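Local coordinates for E2A dna-binding protein (Human adenovirus 5, PDB 2WB0) that binds single-stranded DNA and, by forming multimers, unwinds the template during elongation of viral strand-displacement replication without ATP, at residues W98-L112 and M184-K197. Numbering follows the deposited sequence.
Sequences WLHRCAEIEGELKCL and MFFSEGAKAQVAFK. With ZN (zinc ion), chain B.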
# COMPACT_ATOMS: atom_id res chain seq x y z
N TRP A 98 3.68 -6.64 6.52
CA TRP A 98 2.67 -7.19 7.39
C TRP A 98 2.65 -8.72 7.24
O TRP A 98 2.43 -9.22 6.16
CB TRP A 98 1.32 -6.55 7.09
CG TRP A 98 0.13 -7.24 7.76
CD1 TRP A 98 0.05 -7.78 9.04
CD2 TRP A 98 -1.18 -7.34 7.20
NE1 TRP A 98 -1.23 -8.26 9.26
CE2 TRP A 98 -2.01 -8.00 8.15
CE3 TRP A 98 -1.72 -6.98 5.94
CZ2 TRP A 98 -3.32 -8.37 7.86
CZ3 TRP A 98 -3.06 -7.31 5.66
CH2 TRP A 98 -3.85 -7.99 6.64
N LEU A 99 2.88 -9.45 8.34
CA LEU A 99 2.86 -10.92 8.31
C LEU A 99 1.41 -11.24 8.41
O LEU A 99 0.87 -11.34 9.53
CB LEU A 99 3.62 -11.51 9.53
CG LEU A 99 3.56 -13.06 9.63
CD1 LEU A 99 4.21 -13.66 8.42
CD2 LEU A 99 4.35 -13.49 10.92
N HIS A 100 0.74 -11.37 7.27
CA HIS A 100 -0.72 -11.23 7.28
C HIS A 100 -1.47 -12.48 7.72
O HIS A 100 -2.54 -12.35 8.27
CB HIS A 100 -1.24 -10.83 5.87
CG HIS A 100 -0.68 -11.67 4.76
ND1 HIS A 100 -1.27 -12.86 4.32
CD2 HIS A 100 0.42 -11.49 4.00
CE1 HIS A 100 -0.53 -13.35 3.34
NE2 HIS A 100 0.50 -12.53 3.13
N ARG A 101 -0.95 -13.67 7.40
CA ARG A 101 -1.59 -14.96 7.70
C ARG A 101 -2.98 -15.08 7.13
O ARG A 101 -3.87 -15.73 7.71
CB ARG A 101 -1.59 -15.23 9.23
CG ARG A 101 -0.19 -15.34 9.77
CD ARG A 101 -0.10 -15.86 11.18
NE ARG A 101 1.26 -15.53 11.64
CZ ARG A 101 1.73 -15.72 12.87
NH1 ARG A 101 0.97 -16.27 13.82
NH2 ARG A 101 2.98 -15.38 13.17
N CYS A 102 -3.18 -14.41 6.01
CA CYS A 102 -4.47 -14.44 5.31
C CYS A 102 -4.53 -15.49 4.20
O CYS A 102 -5.59 -15.72 3.58
CB CYS A 102 -4.82 -13.06 4.74
SG CYS A 102 -5.34 -11.86 5.99
N ALA A 103 -3.41 -16.15 3.93
CA ALA A 103 -3.47 -17.26 2.96
C ALA A 103 -3.05 -18.58 3.57
O ALA A 103 -2.62 -19.45 2.82
CB ALA A 103 -2.57 -17.02 1.76
N GLU A 104 -3.12 -18.74 4.88
CA GLU A 104 -2.58 -19.96 5.56
C GLU A 104 -3.72 -20.96 5.83
O GLU A 104 -3.54 -22.19 5.78
CB GLU A 104 -1.99 -19.54 6.89
CG GLU A 104 -0.85 -20.32 7.52
CD GLU A 104 -0.11 -19.46 8.58
OE1 GLU A 104 1.15 -19.30 8.51
OE2 GLU A 104 -0.78 -18.89 9.47
N ILE A 105 -4.86 -20.43 6.20
CA ILE A 105 -5.99 -21.25 6.58
C ILE A 105 -7.15 -20.98 5.64
O ILE A 105 -7.64 -19.85 5.51
CB ILE A 105 -6.45 -20.95 8.05
CG1 ILE A 105 -5.25 -20.91 9.03
CG2 ILE A 105 -7.69 -21.78 8.43
CD1 ILE A 105 -5.33 -21.82 10.19
N GLU A 106 -7.65 -22.05 5.06
CA GLU A 106 -8.79 -21.93 4.13
C GLU A 106 -10.00 -21.19 4.70
O GLU A 106 -10.49 -21.52 5.79
CB GLU A 106 -9.12 -23.32 3.53
CG GLU A 106 -9.88 -23.22 2.22
CD GLU A 106 -9.05 -22.58 1.04
OE1 GLU A 106 -9.73 -22.03 0.14
OE2 GLU A 106 -7.76 -22.63 1.00
N GLY A 107 -10.44 -20.14 3.99
CA GLY A 107 -11.59 -19.35 4.38
C GLY A 107 -11.31 -18.37 5.48
O GLY A 107 -12.20 -17.59 5.87
N GLU A 108 -10.09 -18.38 6.03
CA GLU A 108 -9.83 -17.53 7.19
C GLU A 108 -9.03 -16.27 6.81
O GLU A 108 -7.94 -16.41 6.22
CB GLU A 108 -9.10 -18.33 8.26
CG GLU A 108 -8.90 -17.57 9.60
CD GLU A 108 -8.20 -18.46 10.59
OE1 GLU A 108 -8.84 -19.46 10.96
OE2 GLU A 108 -7.01 -18.17 10.93
N LEU A 109 -9.57 -15.08 7.17
CA LEU A 109 -8.77 -13.83 7.11
C LEU A 109 -8.37 -13.30 8.51
O LEU A 109 -9.09 -13.53 9.46
CB LEU A 109 -9.49 -12.73 6.35
CG LEU A 109 -9.82 -13.15 4.92
CD1 LEU A 109 -10.86 -12.25 4.45
CD2 LEU A 109 -8.50 -13.09 4.05
N LYS A 110 -7.20 -12.68 8.61
CA LYS A 110 -6.79 -11.95 9.85
C LYS A 110 -6.65 -10.46 9.51
O LYS A 110 -6.20 -10.11 8.42
CB LYS A 110 -5.46 -12.50 10.44
CG LYS A 110 -5.67 -13.92 10.88
CD LYS A 110 -4.43 -14.62 11.30
CE LYS A 110 -4.66 -16.17 11.24
NZ LYS A 110 -4.64 -17.12 9.92
N CYS A 111 -7.07 -9.57 10.41
CA CYS A 111 -6.93 -8.14 10.21
C CYS A 111 -5.60 -7.63 10.70
O CYS A 111 -4.72 -8.41 11.06
CB CYS A 111 -8.08 -7.39 10.89
SG CYS A 111 -7.98 -7.41 12.68
N LEU A 112 -5.42 -6.31 10.70
CA LEU A 112 -4.15 -5.70 11.13
C LEU A 112 -3.80 -5.93 12.59
O LEU A 112 -2.64 -5.95 12.95
CB LEU A 112 -4.19 -4.20 10.85
CG LEU A 112 -3.71 -3.62 9.53
CD1 LEU A 112 -3.06 -4.55 8.44
CD2 LEU A 112 -4.56 -2.45 9.04
N MET A 184 -10.08 -2.40 8.68
CA MET A 184 -10.14 -3.42 7.64
C MET A 184 -11.53 -4.07 7.65
O MET A 184 -12.09 -4.40 8.71
CB MET A 184 -9.07 -4.48 7.93
CG MET A 184 -8.76 -5.35 6.76
SD MET A 184 -7.12 -6.14 6.89
CE MET A 184 -6.09 -4.89 7.33
N PHE A 185 -12.07 -4.27 6.46
CA PHE A 185 -13.39 -4.89 6.23
C PHE A 185 -13.41 -5.42 4.81
O PHE A 185 -12.95 -4.72 3.85
CB PHE A 185 -14.51 -3.87 6.39
CG PHE A 185 -15.84 -4.41 6.04
CD1 PHE A 185 -16.52 -5.23 6.95
CD2 PHE A 185 -16.37 -4.23 4.74
CE1 PHE A 185 -17.77 -5.80 6.63
CE2 PHE A 185 -17.65 -4.78 4.43
CZ PHE A 185 -18.31 -5.55 5.37
N PHE A 186 -13.89 -6.64 4.63
CA PHE A 186 -14.08 -7.20 3.30
C PHE A 186 -15.54 -7.53 3.07
O PHE A 186 -16.16 -8.27 3.84
CB PHE A 186 -13.17 -8.43 3.12
CG PHE A 186 -11.72 -8.13 3.36
CD1 PHE A 186 -11.03 -7.25 2.49
CD2 PHE A 186 -11.02 -8.75 4.38
CE1 PHE A 186 -9.68 -6.96 2.66
CE2 PHE A 186 -9.65 -8.47 4.59
CZ PHE A 186 -8.99 -7.55 3.77
N SER A 187 -16.12 -6.92 2.03
CA SER A 187 -17.52 -7.24 1.64
C SER A 187 -17.53 -8.67 1.17
O SER A 187 -18.51 -9.41 1.36
CB SER A 187 -17.94 -6.40 0.45
OG SER A 187 -18.69 -5.34 0.96
N GLU A 188 -16.40 -9.09 0.60
CA GLU A 188 -16.36 -10.47 0.14
C GLU A 188 -15.09 -11.23 0.54
O GLU A 188 -14.04 -11.08 -0.07
CB GLU A 188 -16.72 -10.57 -1.38
CG GLU A 188 -16.08 -9.54 -2.27
CD GLU A 188 -16.99 -8.94 -3.39
OE1 GLU A 188 -16.83 -7.71 -3.58
OE2 GLU A 188 -17.81 -9.67 -4.06
N GLY A 189 -15.24 -12.07 1.55
CA GLY A 189 -14.10 -12.69 2.22
C GLY A 189 -13.42 -13.67 1.30
O GLY A 189 -12.20 -13.79 1.29
N ALA A 190 -14.21 -14.42 0.53
CA ALA A 190 -13.60 -15.35 -0.41
C ALA A 190 -12.72 -14.63 -1.44
O ALA A 190 -11.62 -15.07 -1.76
CB ALA A 190 -14.70 -16.23 -1.11
N LYS A 191 -13.23 -13.53 -2.00
CA LYS A 191 -12.45 -12.74 -2.94
C LYS A 191 -11.17 -12.15 -2.25
O LYS A 191 -10.12 -12.05 -2.89
CB LYS A 191 -13.30 -11.56 -3.46
CG LYS A 191 -12.55 -10.81 -4.55
CD LYS A 191 -13.50 -10.24 -5.56
CE LYS A 191 -13.91 -8.87 -5.32
NZ LYS A 191 -15.18 -8.80 -6.15
N ALA A 192 -11.29 -11.68 -1.00
CA ALA A 192 -10.12 -11.20 -0.26
C ALA A 192 -9.10 -12.30 -0.18
O ALA A 192 -7.91 -12.05 -0.39
CB ALA A 192 -10.46 -10.72 1.14
N GLN A 193 -9.53 -13.52 0.17
CA GLN A 193 -8.52 -14.53 0.32
C GLN A 193 -7.85 -14.83 -1.02
O GLN A 193 -6.66 -15.02 -1.09
CB GLN A 193 -9.01 -15.81 0.98
CG GLN A 193 -7.76 -16.79 1.23
CD GLN A 193 -8.04 -17.86 2.30
OE1 GLN A 193 -7.49 -17.83 3.44
NE2 GLN A 193 -8.89 -18.83 1.93
N VAL A 194 -8.61 -14.85 -2.10
CA VAL A 194 -7.96 -15.02 -3.43
C VAL A 194 -6.82 -14.00 -3.61
O VAL A 194 -5.74 -14.37 -4.03
CB VAL A 194 -8.98 -14.88 -4.55
CG1 VAL A 194 -8.25 -14.83 -5.91
CG2 VAL A 194 -9.91 -16.08 -4.55
N ALA A 195 -7.06 -12.72 -3.29
CA ALA A 195 -6.01 -11.66 -3.47
C ALA A 195 -4.77 -11.83 -2.58
O ALA A 195 -3.61 -11.49 -2.98
CB ALA A 195 -6.66 -10.26 -3.20
N PHE A 196 -4.98 -12.30 -1.36
CA PHE A 196 -3.82 -12.66 -0.54
C PHE A 196 -3.07 -13.89 -1.07
O PHE A 196 -1.85 -13.94 -1.00
CB PHE A 196 -4.18 -12.83 0.94
CG PHE A 196 -4.44 -11.48 1.69
CD1 PHE A 196 -3.41 -10.79 2.29
CD2 PHE A 196 -5.71 -10.99 1.78
CE1 PHE A 196 -3.63 -9.61 2.99
CE2 PHE A 196 -5.97 -9.76 2.47
CZ PHE A 196 -4.88 -9.09 3.08
N LYS A 197 -3.80 -14.86 -1.61
CA LYS A 197 -3.11 -16.02 -2.21
C LYS A 197 -2.30 -15.58 -3.41
O LYS A 197 -1.22 -16.14 -3.69
CB LYS A 197 -4.14 -17.08 -2.66
CG LYS A 197 -4.61 -17.95 -1.45
CD LYS A 197 -5.64 -19.02 -1.91
CE LYS A 197 -5.81 -20.15 -0.89
NZ LYS A 197 -7.13 -20.82 -1.07
ZN ZN B . -8.54 -5.30 13.34
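Phe196, two turns into helix 189-206, plugs a hollow in segment 98-112, the end of strand 95-99 and the loop after it; the contact packs the helix on the segment that carries the zinc ligand Cys111, within the zinc-binding region. Cys102 roofs one face of the phenyl ring: its CB lies 3.5 Å from Phe196 CG, a CH-pi contact, and its SG sits almost on the ring normal, 4.0 Å from the centroid. Lys110 N donates a hydrogen bond to that same SG. Trp98 closes the rim, CZ3 meeting Phe196 CE1 at 3.6 Å with the planes at 85°, while the His100 ring slides past at an oblique 42°. Beside this aromatic cluster Leu109 is the bump that segment 98-112 offers in return. With CG anti to its carbonyl carbon (chi1 -59°), its CD1 nests where Ala192 CB meets the Phe186 ring, 3.5 Å from Phe186 CD2, and CD2 lies against the backbone of Gln193. Gln193 reaches into the bend of the loop, closed by a type II turn from Ile105 to Glu108, its amide surrounded by backbone polar atoms of Cys102, Ile105, Gly107 and Glu108. At the outer end Ala103 CB rests on Lys197 CG, and Lys197 NZ forms a salt bridge to the syn side of Glu106 OE2 at 2.8 Å. Toward the metal, Cys111 SG binds zinc at 2.3 Å; His113, Cys166 and Cys182 complete the site. Met184 packs against Trp98, Cys111 and Leu112: CE lies against Leu112 at a doubtfully short spacing, and SD makes a Met-aromatic contact, 3.8 Å from Trp98 CH2.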